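Local coordinates for protein Agap007691-pb (Anopheles gambiae, PDB 5C98) that is of unknown function but belongs to the serpin family, whose members typically inhibit serine proteases, and so may act as a protease inhibitor, at residues Phe29-Asp34 / Gly294-Gly299; Asn38-Pro43 / Phe354-Arg359; Ser42-Arg47 / Ala86-Asp91; Leu240-Tyr245 / Ala263-Arg268; Gln323-Ala328 / Val366-Asn371. All coordinates share one frame; numbering follows the deposited sequence.

How the contacts relate
Contacts 2 and 5 sit near the centre of the chain, their centres about 5 Å apart. Contact 2 joins strands 39-41 and 354-360 by a ring. Contact 5 crosses from strand 320-328 to strand 366-372, which lies between the two strands of contact 2. It rests on one hydrogen bond from a glutamine side-chain amide. Contact 3 shares Ser42 and Pro43 with contact 2, and joins two helices by a buried leucine and a water. Contact 4 is also buried but lies about 20 Å from the chain centre. It is purely aliphatic, a helix on strand 237-244. Contact 1 is the surface contact: a lysine binds a helix end there, although Phe29 beside it packs inward onto contacts 2 and 5.

Contact 1: Phe29-Asp34 / Gly294-Gly299; sequences FKACYD and GKLGYG
Lys295 reaches over from helix 289-295 and binds the backbone of Ala31, near the end of helix 15-32. Its NZ donates to Ala31 O at 2.7 Å. The ammonium group lies in the carbonyl plane, on a lone pair, with a C=O...N angle of 136°. The side chain is not straight. CG stands beside the backbone N, opposite the carbonyl carbon (chi1 -76°), and the chain then bends at chi3 (67°). This bend turns the tip to the carbonyl, and Lys295 CE also approaches Ala31 O, at 3.4 Å.

Ala31 meets the next residue too. Its CB points at segment 294-299 and touches Leu296 CD2 at 3.9 Å. After Leu296 the chain turns: Gly297 has positive phi and closes a Schellman motif, with Gly297 N bonded to Gly294 O at 3.1 Å. The neighbouring Lys30 leads away, and its NZ hydrogen-bonds to the carbonyls of Asn255 and Ile257.

The apolar part of the contact is small: one methyl pair, with the lysine methylenes alongside. Ala31 O belongs to the last turn of its helix, where carbonyls tend to lack partners within the helix. The positive charge of Lys295 probably suits the negative end of that helix dipole.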
# COMPACT_ATOMS: atom_id res chain seq x y z
N PHE A 29 6.77 -3.39 -5.65
CA PHE A 29 7.52 -2.30 -5.02
C PHE A 29 8.79 -1.98 -5.80
O PHE A 29 9.13 -0.81 -5.98
CB PHE A 29 7.82 -2.60 -3.56
CG PHE A 29 8.47 -1.45 -2.84
CD1 PHE A 29 7.86 -0.21 -2.81
CD2 PHE A 29 9.71 -1.58 -2.26
CE1 PHE A 29 8.46 0.86 -2.19
CE2 PHE A 29 10.28 -0.49 -1.63
CZ PHE A 29 9.64 0.70 -1.61
N LYS A 30 9.51 -3.01 -6.27
CA LYS A 30 10.70 -2.76 -7.07
C LYS A 30 10.36 -1.98 -8.33
O LYS A 30 11.18 -1.19 -8.81
CB LYS A 30 11.36 -4.08 -7.49
CG LYS A 30 12.02 -4.77 -6.35
CD LYS A 30 12.49 -6.17 -6.69
CE LYS A 30 12.58 -6.95 -5.39
NZ LYS A 30 13.39 -8.14 -5.57
N ALA A 31 9.18 -2.21 -8.89
CA ALA A 31 8.78 -1.51 -10.11
C ALA A 31 8.38 -0.07 -9.85
O ALA A 31 8.43 0.74 -10.78
CB ALA A 31 7.60 -2.24 -10.76
N CYS A 32 7.96 0.29 -8.63
CA CYS A 32 7.61 1.68 -8.38
C CYS A 32 8.61 2.45 -7.52
O CYS A 32 8.55 3.68 -7.49
CB CYS A 32 6.17 1.83 -7.87
SG CYS A 32 5.82 1.03 -6.35
N TYR A 33 9.56 1.78 -6.86
CA TYR A 33 10.51 2.47 -6.01
C TYR A 33 11.29 3.48 -6.83
O TYR A 33 11.75 3.18 -7.94
CB TYR A 33 11.49 1.48 -5.39
CG TYR A 33 12.67 2.08 -4.69
CD1 TYR A 33 12.52 2.77 -3.49
CD2 TYR A 33 13.95 1.93 -5.19
CE1 TYR A 33 13.60 3.30 -2.85
CE2 TYR A 33 15.04 2.42 -4.55
CZ TYR A 33 14.88 3.11 -3.36
OH TYR A 33 16.00 3.62 -2.72
N ASP A 34 11.44 4.68 -6.27
CA ASP A 34 12.27 5.73 -6.84
C ASP A 34 13.12 6.23 -5.67
O ASP A 34 12.57 6.72 -4.68
CB ASP A 34 11.39 6.84 -7.42
CG ASP A 34 12.18 8.01 -7.99
OD1 ASP A 34 13.39 8.22 -7.66
OD2 ASP A 34 11.57 8.74 -8.80
N GLY A 294 1.34 -1.97 -15.56
CA GLY A 294 1.82 -1.97 -16.93
C GLY A 294 3.29 -2.37 -17.01
O GLY A 294 3.67 -3.20 -17.84
N LYS A 295 4.12 -1.80 -16.12
CA LYS A 295 5.54 -2.13 -16.07
C LYS A 295 5.78 -3.61 -15.76
O LYS A 295 6.79 -4.19 -16.20
CB LYS A 295 6.24 -1.31 -14.98
CG LYS A 295 6.52 0.15 -15.29
CD LYS A 295 7.40 0.80 -14.20
CE LYS A 295 8.82 0.22 -14.16
NZ LYS A 295 9.72 0.92 -13.19
N LEU A 296 4.91 -4.23 -14.97
CA LEU A 296 5.03 -5.63 -14.62
C LEU A 296 4.49 -6.57 -15.70
O LEU A 296 4.62 -7.79 -15.54
CB LEU A 296 4.26 -5.91 -13.34
CG LEU A 296 4.75 -5.22 -12.05
CD1 LEU A 296 3.82 -5.47 -10.90
CD2 LEU A 296 6.15 -5.69 -11.71
N GLY A 297 3.89 -6.05 -16.77
CA GLY A 297 3.34 -6.87 -17.84
C GLY A 297 1.86 -7.15 -17.72
O GLY A 297 1.34 -7.99 -18.46
N TYR A 298 1.16 -6.48 -16.81
CA TYR A 298 -0.24 -6.74 -16.56
C TYR A 298 -1.08 -5.54 -16.93
O TYR A 298 -2.06 -5.19 -16.26
CB TYR A 298 -0.45 -7.10 -15.10
CG TYR A 298 0.44 -8.18 -14.60
CD1 TYR A 298 0.53 -9.40 -15.26
CD2 TYR A 298 1.20 -8.00 -13.46
CE1 TYR A 298 1.36 -10.40 -14.79
CE2 TYR A 298 2.03 -8.99 -12.98
CZ TYR A 298 2.09 -10.19 -13.64
OH TYR A 298 2.92 -11.19 -13.18
N GLY A 299 -0.74 -4.90 -18.04
CA GLY A 299 -1.47 -3.73 -18.46
C GLY A 299 -2.76 -4.03 -19.18
O GLY A 299 -3.50 -3.09 -19.47

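Contact 2: Asn38-Pro43 / Phe354-Arg359; sequences NCAVSP and FMFLIR
Phe356 has chi1 61°, which sets CG between the backbone N and the carbonyl carbon, and chi2 83°, which turns the ring across that bond. The ring thus projects from strand 354-359 toward strand 39-41, and CZ leads. Phe356 CZ lies 3.7 Å from Cys39 O, and Phe356 CE2 follows at 4.1 Å from the same oxygen. The carbonyl oxygen meets the ring at a slant. Ala40 CB is placed differently. It sits at the ring edge, near the ring plane, 4.2 Å from Phe356 CZ. All three residues are buried. The side chain of Cys39 takes no part in this. Its SG is anti to the backbone N (chi1 179°) and packs on Phe29 of helix 15-32.

The two strands are not direct neighbours. Strand 366-372 runs between them, antiparallel to each, as in sheet B of the serpin fold. Cys39 and Val41 pair through their backbones with Asn371 and Val369, while Phe356 pairs with Gly370. The ring of Phe356 passes over Gly370, with Phe356 CZ 3.5 Å from Gly370 CA. Gly370 has no side chain there, which probably leaves space for the ring to lie across the middle strand. Leu327 and Cys325, from strand 320-328 in the other layer, pack on Phe356 and Ala40 respectively. Met355, next to Phe356 in the strand, has its side chain on the other side of the sheet.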
# COMPACT_ATOMS: atom_id res chain seq x y z
N ASN A 38 9.79 9.38 -1.34
CA ASN A 38 9.19 8.52 -0.34
C ASN A 38 8.04 7.78 -0.99
O ASN A 38 7.47 8.24 -1.98
CB ASN A 38 8.72 9.31 0.89
CG ASN A 38 9.86 9.97 1.60
OD1 ASN A 38 11.00 9.57 1.44
ND2 ASN A 38 9.56 11.02 2.38
N CYS A 39 7.74 6.60 -0.48
CA CYS A 39 6.72 5.77 -1.10
C CYS A 39 6.05 4.94 -0.03
O CYS A 39 6.69 4.54 0.94
CB CYS A 39 7.37 4.85 -2.15
SG CYS A 39 6.21 3.74 -2.98
N ALA A 40 4.74 4.73 -0.19
CA ALA A 40 4.00 3.69 0.50
C ALA A 40 2.98 3.17 -0.50
O ALA A 40 2.25 3.97 -1.11
CB ALA A 40 3.32 4.22 1.76
N VAL A 41 2.94 1.86 -0.68
CA VAL A 41 1.99 1.20 -1.56
C VAL A 41 1.44 -0.04 -0.87
O VAL A 41 2.05 -0.61 0.04
CB VAL A 41 2.58 0.82 -2.94
CG1 VAL A 41 2.85 2.08 -3.76
CG2 VAL A 41 3.87 -0.00 -2.79
N SER A 42 0.27 -0.51 -1.32
CA SER A 42 -0.30 -1.77 -0.86
C SER A 42 -0.64 -2.60 -2.08
O SER A 42 -1.77 -2.55 -2.59
CB SER A 42 -1.54 -1.51 -0.02
OG SER A 42 -2.15 -2.73 0.33
N PRO A 43 0.31 -3.37 -2.58
CA PRO A 43 0.00 -4.28 -3.69
C PRO A 43 -1.11 -5.25 -3.34
O PRO A 43 -1.87 -5.66 -4.22
CB PRO A 43 1.35 -4.96 -3.95
CG PRO A 43 2.37 -3.90 -3.49
CD PRO A 43 1.75 -3.34 -2.27
N PHE A 354 15.63 4.14 4.71
CA PHE A 354 15.27 2.79 5.09
C PHE A 354 14.00 2.37 4.37
O PHE A 354 13.23 3.21 3.88
CB PHE A 354 15.12 2.65 6.62
CG PHE A 354 14.09 3.57 7.24
CD1 PHE A 354 12.76 3.23 7.30
CD2 PHE A 354 14.48 4.77 7.80
CE1 PHE A 354 11.84 4.11 7.91
CE2 PHE A 354 13.58 5.65 8.40
CZ PHE A 354 12.26 5.31 8.47
N MET A 355 13.80 1.07 4.30
CA MET A 355 12.59 0.45 3.78
C MET A 355 11.77 -0.08 4.95
O MET A 355 12.31 -0.49 5.98
CB MET A 355 12.96 -0.71 2.84
CG MET A 355 11.80 -1.55 2.32
SD MET A 355 12.51 -2.78 1.18
CE MET A 355 11.00 -3.62 0.69
N PHE A 356 10.44 -0.06 4.80
CA PHE A 356 9.56 -0.62 5.80
C PHE A 356 8.53 -1.54 5.16
O PHE A 356 8.15 -1.36 4.01
CB PHE A 356 8.88 0.48 6.64
CG PHE A 356 8.03 1.41 5.85
CD1 PHE A 356 6.73 1.09 5.52
CD2 PHE A 356 8.53 2.64 5.45
CE1 PHE A 356 5.94 1.99 4.77
CE2 PHE A 356 7.76 3.53 4.72
CZ PHE A 356 6.48 3.21 4.38
N LEU A 357 8.10 -2.54 5.92
CA LEU A 357 7.06 -3.48 5.50
C LEU A 357 6.07 -3.62 6.64
O LEU A 357 6.47 -3.98 7.76
CB LEU A 357 7.64 -4.86 5.15
CG LEU A 357 8.69 -4.84 4.06
CD1 LEU A 357 10.09 -4.67 4.68
CD2 LEU A 357 8.63 -6.09 3.28
N ILE A 358 4.80 -3.34 6.38
CA ILE A 358 3.76 -3.52 7.37
C ILE A 358 3.18 -4.91 7.16
O ILE A 358 2.67 -5.20 6.07
CB ILE A 358 2.65 -2.47 7.23
CG1 ILE A 358 3.25 -1.06 7.20
CG2 ILE A 358 1.58 -2.64 8.31
CD1 ILE A 358 4.01 -0.69 8.49
N ARG A 359 3.25 -5.75 8.19
CA ARG A 359 2.88 -7.15 8.07
C ARG A 359 1.86 -7.53 9.12
O ARG A 359 1.80 -6.96 10.21
CB ARG A 359 4.09 -8.08 8.18
CG ARG A 359 5.21 -7.78 7.23
CD ARG A 359 6.31 -8.84 7.23
NE ARG A 359 6.94 -9.00 8.53
CZ ARG A 359 7.68 -10.05 8.88
NH1 ARG A 359 7.86 -11.06 8.02
NH2 ARG A 359 8.24 -10.11 10.09

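Contact 3: Ser42-Arg47 / Ala86-Asp91; sequences SPYHVR and AQQLHD
Leu89 inserts its CD2 methyl between Tyr44 and His45. Leu89 CD2 lies 3.9 Å from Tyr44 CD2 and 4.0 Å from His45 CD2, and both rings meet it at a slant. The leucine has CG anti to the backbone N (chi1 178°), and chi2 of 57° leaves CD2 extended, anti to CA, so that it leads. Tyr44 and Leu89 run past each other in opposite directions. The apolar part of the contact between helices 43-51 and 75-89 rests on this one branched side chain, met by consecutive aromatic residues.

The phenol continues outward to a water. Tyr44 OH lies 2.7 Å from it, and the water sits at the ring edge, in plane. The same water accepts from Gln88 NE2 at 2.8 Å. Tyr44 OH and Gln88 NE2 are 4.4 Å apart, so the water is the link.

The imidazole of His45 bonds through ND1 to Ser173 of sheet A. Its backbone N is tied to the N-cap, donating to Ser42 OG at 3.2 Å (N-H...O 157°). Ser42 OG also bonds to Leu367 O. Ser42 and Ser173 probably correspond to the shutter region of serpins.

The contact is therefore apolar inside and wet at its margin. The polar ends of both aromatic residues find partners away from the leucine.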
# COMPACT_ATOMS: atom_id res chain seq x y z
N SER A 42 0.27 -0.51 -1.32
CA SER A 42 -0.30 -1.77 -0.86
C SER A 42 -0.64 -2.60 -2.08
O SER A 42 -1.77 -2.55 -2.59
CB SER A 42 -1.54 -1.51 -0.02
OG SER A 42 -2.15 -2.73 0.33
N PRO A 43 0.31 -3.37 -2.58
CA PRO A 43 0.00 -4.28 -3.69
C PRO A 43 -1.11 -5.25 -3.34
O PRO A 43 -1.87 -5.66 -4.22
CB PRO A 43 1.35 -4.96 -3.95
CG PRO A 43 2.37 -3.90 -3.49
CD PRO A 43 1.75 -3.34 -2.27
N TYR A 44 -1.19 -5.66 -2.09
CA TYR A 44 -2.25 -6.57 -1.68
C TYR A 44 -3.60 -5.94 -1.95
O TYR A 44 -4.51 -6.62 -2.46
CB TYR A 44 -2.10 -6.91 -0.20
CG TYR A 44 -3.02 -8.00 0.35
CD1 TYR A 44 -3.23 -9.18 -0.36
CD2 TYR A 44 -3.58 -7.88 1.60
CE1 TYR A 44 -4.01 -10.20 0.16
CE2 TYR A 44 -4.38 -8.91 2.13
CZ TYR A 44 -4.57 -10.03 1.40
OH TYR A 44 -5.33 -11.07 1.90
N HIS A 45 -3.79 -4.66 -1.59
CA HIS A 45 -5.08 -4.05 -1.87
C HIS A 45 -5.27 -3.75 -3.36
O HIS A 45 -6.40 -3.75 -3.84
CB HIS A 45 -5.34 -2.85 -1.01
CG HIS A 45 -6.78 -2.49 -0.96
ND1 HIS A 45 -7.26 -1.29 -1.42
CD2 HIS A 45 -7.83 -3.19 -0.50
CE1 HIS A 45 -8.58 -1.27 -1.25
NE2 HIS A 45 -8.95 -2.41 -0.71
N VAL A 46 -4.18 -3.50 -4.10
CA VAL A 46 -4.29 -3.42 -5.56
C VAL A 46 -4.94 -4.70 -6.08
O VAL A 46 -5.89 -4.66 -6.87
CB VAL A 46 -2.90 -3.16 -6.19
CG1 VAL A 46 -2.88 -3.44 -7.69
CG2 VAL A 46 -2.41 -1.75 -5.90
N ARG A 47 -4.42 -5.85 -5.65
CA ARG A 47 -4.98 -7.15 -6.03
C ARG A 47 -6.43 -7.28 -5.59
O ARG A 47 -7.30 -7.69 -6.38
CB ARG A 47 -4.10 -8.28 -5.45
CG ARG A 47 -4.73 -9.67 -5.54
CD ARG A 47 -5.44 -10.03 -4.25
NE ARG A 47 -5.95 -11.41 -4.30
CZ ARG A 47 -5.21 -12.48 -4.05
NH1 ARG A 47 -3.93 -12.36 -3.73
NH2 ARG A 47 -5.77 -13.69 -4.09
N ALA A 86 -10.73 -9.47 1.76
CA ALA A 86 -10.96 -8.05 1.97
C ALA A 86 -11.52 -7.77 3.35
O ALA A 86 -11.18 -6.76 3.97
CB ALA A 86 -11.90 -7.51 0.90
N GLN A 87 -12.38 -8.66 3.86
CA GLN A 87 -12.95 -8.45 5.18
C GLN A 87 -11.89 -8.61 6.26
O GLN A 87 -11.92 -7.91 7.27
CB GLN A 87 -14.10 -9.43 5.40
CG GLN A 87 -14.80 -9.28 6.75
CD GLN A 87 -16.01 -10.19 6.90
OE1 GLN A 87 -16.87 -10.26 6.02
NE2 GLN A 87 -16.07 -10.91 8.01
N GLN A 88 -10.94 -9.52 6.06
CA GLN A 88 -9.86 -9.71 7.01
C GLN A 88 -8.90 -8.52 7.02
O GLN A 88 -8.40 -8.13 8.08
CB GLN A 88 -9.13 -11.01 6.66
CG GLN A 88 -7.80 -11.25 7.34
CD GLN A 88 -7.22 -12.61 6.97
OE1 GLN A 88 -7.12 -13.50 7.82
NE2 GLN A 88 -6.82 -12.79 5.71
N LEU A 89 -8.67 -7.91 5.86
CA LEU A 89 -7.70 -6.81 5.74
C LEU A 89 -8.23 -5.54 6.38
O LEU A 89 -7.54 -4.91 7.18
CB LEU A 89 -7.41 -6.54 4.27
CG LEU A 89 -6.44 -5.37 4.04
CD1 LEU A 89 -5.12 -5.58 4.77
CD2 LEU A 89 -6.23 -5.14 2.58
N HIS A 90 -9.42 -5.12 5.99
CA HIS A 90 -9.99 -3.90 6.53
C HIS A 90 -10.37 -4.15 7.98
O HIS A 90 -11.13 -5.08 8.29
CB HIS A 90 -11.20 -3.50 5.70
CG HIS A 90 -11.84 -2.24 6.17
ND1 HIS A 90 -11.24 -1.01 6.06
CD2 HIS A 90 -13.02 -2.04 6.79
CE1 HIS A 90 -12.03 -0.09 6.57
NE2 HIS A 90 -13.12 -0.69 7.02
N ASP A 91 -9.84 -3.35 8.89
CA ASP A 91 -9.92 -3.66 10.31
C ASP A 91 -10.08 -2.35 11.08
O ASP A 91 -9.18 -1.90 11.81
CB ASP A 91 -8.69 -4.45 10.75
CG ASP A 91 -8.77 -4.92 12.17
OD1 ASP A 91 -9.89 -4.94 12.72
OD2 ASP A 91 -7.71 -5.30 12.74
O HOH W 1 -6.63 -10.52 4.16

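Contact 4: Leu240-Tyr245 / Ala263-Arg268; sequences LVLLPY and AQIDER
Ile265 is the residue of helix 259-268 that meets Leu240 and Leu242 of strand 237-244. Just before it, Gln264 does not touch the strand; its OE1 hydrogen-bonds to His219 NE2. Ile265 itself points at the strand. CG1 stands beside the backbone N, opposite the carbonyl carbon (chi1 -74°), and chi2 of 165° extends it to CD1. CG2 takes the place anti to the backbone N. The branches therefore divide the work. Ile265 CG2 meets Leu240 CD1 tip to tip at 4.1 Å, and Ile265 CD1 lies 4.3 Å from Leu242 CD2. Leu240 was modelled in two conformers, so its distance holds for one of them. The two leucines are two residues apart on the strand. Leu240 points to the helix, while Leu242 brings only its end, CD2, near. Val226 of the next strand also packs on both leucines and on Ile265.

Next along the helix, Asp266 carries a charge at the side of this apolar patch. Its OD1 makes a salt bridge with Arg359 NH2, from the strand on the other side of 237-244. The contact itself is aliphatic, with polar ties at its margin. It fits the serpin fold, in which a short helix covers one face of sheet B.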
# COMPACT_ATOMS: atom_id res chain seq x y z
N LEU A 240 8.29 -4.02 9.92
CA LEU A 240 9.68 -4.42 9.75
C LEU A 240 10.43 -3.27 9.10
O LEU A 240 10.01 -2.73 8.08
CB LEU A 240 9.72 -5.67 8.87
CG LEU A 240 10.99 -6.51 8.85
CD1 LEU A 240 11.23 -7.18 10.18
CD2 LEU A 240 10.91 -7.53 7.73
N VAL A 241 11.54 -2.88 9.72
CA VAL A 241 12.36 -1.78 9.23
C VAL A 241 13.69 -2.36 8.81
O VAL A 241 14.36 -3.03 9.61
CB VAL A 241 12.56 -0.67 10.26
CG1 VAL A 241 13.35 0.48 9.66
CG2 VAL A 241 11.22 -0.17 10.78
N LEU A 242 14.08 -2.11 7.57
CA LEU A 242 15.34 -2.59 7.01
C LEU A 242 16.24 -1.38 6.80
O LEU A 242 15.94 -0.50 5.98
CB LEU A 242 15.11 -3.31 5.68
CG LEU A 242 14.03 -4.38 5.65
CD1 LEU A 242 14.04 -5.08 4.28
CD2 LEU A 242 14.20 -5.37 6.76
N LEU A 243 17.34 -1.34 7.54
CA LEU A 243 18.27 -0.22 7.52
C LEU A 243 19.58 -0.69 6.89
O LEU A 243 20.30 -1.50 7.50
CB LEU A 243 18.51 0.25 8.95
CG LEU A 243 19.52 1.37 9.15
CD1 LEU A 243 19.03 2.67 8.54
CD2 LEU A 243 19.80 1.57 10.65
N PRO A 244 19.91 -0.24 5.70
CA PRO A 244 21.14 -0.70 5.05
C PRO A 244 22.36 -0.46 5.90
O PRO A 244 22.47 0.55 6.60
CB PRO A 244 21.19 0.12 3.76
CG PRO A 244 19.76 0.49 3.48
CD PRO A 244 19.14 0.69 4.85
N TYR A 245 23.31 -1.39 5.85
CA TYR A 245 24.59 -1.14 6.48
C TYR A 245 25.23 0.10 5.86
O TYR A 245 24.95 0.46 4.72
CB TYR A 245 25.54 -2.31 6.21
CG TYR A 245 25.18 -3.63 6.87
CD1 TYR A 245 24.31 -3.69 7.94
CD2 TYR A 245 25.78 -4.81 6.46
CE1 TYR A 245 24.00 -4.90 8.55
CE2 TYR A 245 25.49 -6.00 7.06
CZ TYR A 245 24.61 -6.04 8.11
OH TYR A 245 24.31 -7.25 8.73
N ALA A 263 11.60 -14.86 4.92
CA ALA A 263 11.59 -16.11 5.68
C ALA A 263 12.84 -16.24 6.55
O ALA A 263 12.76 -16.67 7.70
CB ALA A 263 11.49 -17.30 4.74
N GLN A 264 14.00 -15.87 6.01
CA GLN A 264 15.24 -15.93 6.79
C GLN A 264 15.20 -14.95 7.95
O GLN A 264 15.64 -15.27 9.06
CB GLN A 264 16.43 -15.57 5.91
CG GLN A 264 16.79 -16.59 4.87
CD GLN A 264 17.95 -16.15 4.01
OE1 GLN A 264 17.99 -15.01 3.55
NE2 GLN A 264 18.91 -17.04 3.81
N ILE A 265 14.70 -13.75 7.70
CA ILE A 265 14.52 -12.79 8.77
C ILE A 265 13.63 -13.36 9.86
O ILE A 265 13.97 -13.30 11.05
CB ILE A 265 13.94 -11.49 8.19
CG1 ILE A 265 15.03 -10.74 7.42
CG2 ILE A 265 13.39 -10.57 9.29
CD1 ILE A 265 14.51 -9.65 6.54
N ASP A 266 12.48 -13.93 9.47
CA ASP A 266 11.58 -14.50 10.48
C ASP A 266 12.27 -15.56 11.33
O ASP A 266 11.99 -15.68 12.52
CB ASP A 266 10.33 -15.06 9.81
CG ASP A 266 9.37 -13.97 9.35
OD1 ASP A 266 9.46 -12.84 9.88
OD2 ASP A 266 8.53 -14.25 8.48
N GLU A 267 13.21 -16.33 10.75
CA GLU A 267 13.90 -17.37 11.50
C GLU A 267 14.97 -16.80 12.42
O GLU A 267 15.31 -17.41 13.45
CB GLU A 267 14.56 -18.35 10.53
CG GLU A 267 13.61 -19.02 9.57
N ARG A 268 15.54 -15.66 12.05
CA ARG A 268 16.68 -15.07 12.75
C ARG A 268 16.29 -14.04 13.79
O ARG A 268 17.07 -13.79 14.72
CB ARG A 268 17.61 -14.38 11.76
CG ARG A 268 18.28 -15.33 10.78
CD ARG A 268 19.10 -14.58 9.77
NE ARG A 268 19.37 -15.39 8.59
CZ ARG A 268 20.23 -15.05 7.64
NH1 ARG A 268 20.92 -13.92 7.74
NH2 ARG A 268 20.41 -15.85 6.59

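Contact 5: Gln323-Ala328 / Val366-Asn371; sequences QHCYLA and VLQVGN
The amide of Gln368 is the flat group that carries this contact, between sheet A and sheet B of the serpin fold. Tyr326 O lies in the amide plane, straight ahead of an N-H of Gln368 NE2: the bond is 3.2 Å long with an N-H...O angle of 175°. Cys325 CB is on one face of the amide, well out of its plane and 3.7 Å from Gln368 NE2. Leu327 CB is close to the plane instead, beside Gln368 OE1. The carbonyl of Tyr326 is approached otherwise. The donor stands above its plane, 61° out of it, and not on a lone pair. The Tyr326 ring belongs to the other side of the strand, and one of its faces has Ala328 N 4.2 Å above it, toward the rim.

Strand 323-328 is in sheet A and 366-371 in sheet B. They cross almost at right angles, with axes 9.0 Å apart. Gln368 sits in a classic beta bulge, where it and Leu367 both face Ile358. CG is anti to the backbone N (chi1 -159°) and the chain runs on extended, long enough to reach the next layer.

Nearby, Gln323 OE1 bonds to Ser42 N and Gln323 NE2 to Ser173. Gln368 OE1 is buried and has no polar partner in the model; it rests 3.6 Å from Leu327 CB.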
# COMPACT_ATOMS: atom_id res chain seq x y z
N GLN A 323 -3.98 4.72 -6.24
CA GLN A 323 -3.89 4.33 -4.84
C GLN A 323 -3.28 5.46 -4.02
O GLN A 323 -2.42 6.20 -4.49
CB GLN A 323 -3.04 3.07 -4.65
CG GLN A 323 -2.96 2.57 -3.24
CD GLN A 323 -2.33 1.19 -3.14
OE1 GLN A 323 -1.12 1.02 -3.31
NE2 GLN A 323 -3.15 0.19 -2.87
N HIS A 324 -3.73 5.59 -2.77
CA HIS A 324 -3.16 6.56 -1.83
C HIS A 324 -3.02 5.87 -0.50
O HIS A 324 -3.98 5.27 0.01
CB HIS A 324 -4.07 7.79 -1.72
CG HIS A 324 -3.35 9.06 -1.44
ND1 HIS A 324 -3.68 10.25 -2.06
CD2 HIS A 324 -2.36 9.36 -0.57
CE1 HIS A 324 -2.91 11.22 -1.60
NE2 HIS A 324 -2.09 10.71 -0.69
N CYS A 325 -1.81 5.88 0.04
CA CYS A 325 -1.50 5.17 1.26
C CYS A 325 -0.98 6.12 2.32
O CYS A 325 -0.37 7.15 2.00
CB CYS A 325 -0.44 4.12 1.02
SG CYS A 325 -1.05 2.69 0.05
N TYR A 326 -1.19 5.75 3.57
CA TYR A 326 -0.78 6.54 4.71
C TYR A 326 -0.21 5.64 5.80
O TYR A 326 -0.74 4.55 6.05
CB TYR A 326 -1.99 7.27 5.29
CG TYR A 326 -1.73 8.02 6.60
CD1 TYR A 326 -1.13 9.26 6.61
CD2 TYR A 326 -2.07 7.45 7.82
CE1 TYR A 326 -0.88 9.95 7.83
CE2 TYR A 326 -1.82 8.11 9.03
CZ TYR A 326 -1.25 9.36 9.03
OH TYR A 326 -1.02 10.05 10.22
N LEU A 327 0.85 6.12 6.44
CA LEU A 327 1.46 5.53 7.61
C LEU A 327 2.12 6.65 8.40
O LEU A 327 2.74 7.53 7.82
CB LEU A 327 2.56 4.53 7.21
CG LEU A 327 3.44 4.00 8.33
CD1 LEU A 327 2.66 3.10 9.31
CD2 LEU A 327 4.60 3.24 7.76
N ALA A 328 2.02 6.61 9.74
CA ALA A 328 2.77 7.53 10.59
C ALA A 328 3.25 6.78 11.83
O ALA A 328 2.70 5.74 12.19
CB ALA A 328 1.92 8.73 10.95
N VAL A 366 2.41 -9.28 3.84
CA VAL A 366 2.79 -7.88 3.69
C VAL A 366 1.60 -7.08 3.18
O VAL A 366 1.06 -7.36 2.10
CB VAL A 366 3.99 -7.71 2.76
CG1 VAL A 366 4.32 -6.21 2.58
CG2 VAL A 366 5.20 -8.51 3.28
N LEU A 367 1.16 -6.11 3.98
CA LEU A 367 -0.02 -5.32 3.69
C LEU A 367 0.30 -3.95 3.10
O LEU A 367 -0.55 -3.35 2.43
CB LEU A 367 -0.83 -5.13 4.99
CG LEU A 367 -1.07 -6.41 5.78
CD1 LEU A 367 -1.96 -6.04 6.95
CD2 LEU A 367 -1.69 -7.55 4.99
N GLN A 368 1.49 -3.43 3.36
CA GLN A 368 1.90 -2.11 2.90
C GLN A 368 3.42 -2.14 2.91
O GLN A 368 4.02 -2.78 3.77
CB GLN A 368 1.41 -1.00 3.84
CG GLN A 368 1.36 0.35 3.21
CD GLN A 368 1.09 1.44 4.25
OE1 GLN A 368 1.93 1.67 5.12
NE2 GLN A 368 -0.03 2.12 4.15
N VAL A 369 4.05 -1.48 1.93
CA VAL A 369 5.50 -1.45 1.83
C VAL A 369 5.91 -0.08 1.34
O VAL A 369 5.18 0.58 0.60
CB VAL A 369 5.96 -2.60 0.89
CG1 VAL A 369 5.34 -2.47 -0.47
CG2 VAL A 369 7.47 -2.66 0.81
N GLY A 370 7.08 0.37 1.74
CA GLY A 370 7.50 1.70 1.34
C GLY A 370 8.91 2.00 1.79
O GLY A 370 9.65 1.11 2.22
N ASN A 371 9.28 3.26 1.61
CA ASN A 371 10.60 3.73 1.99
C ASN A 371 10.51 5.16 2.46
O ASN A 371 9.60 5.91 2.08
CB ASN A 371 11.59 3.63 0.82
CG ASN A 371 11.28 4.59 -0.29
OD1 ASN A 371 10.42 4.33 -1.11
ND2 ASN A 371 12.03 5.69 -0.36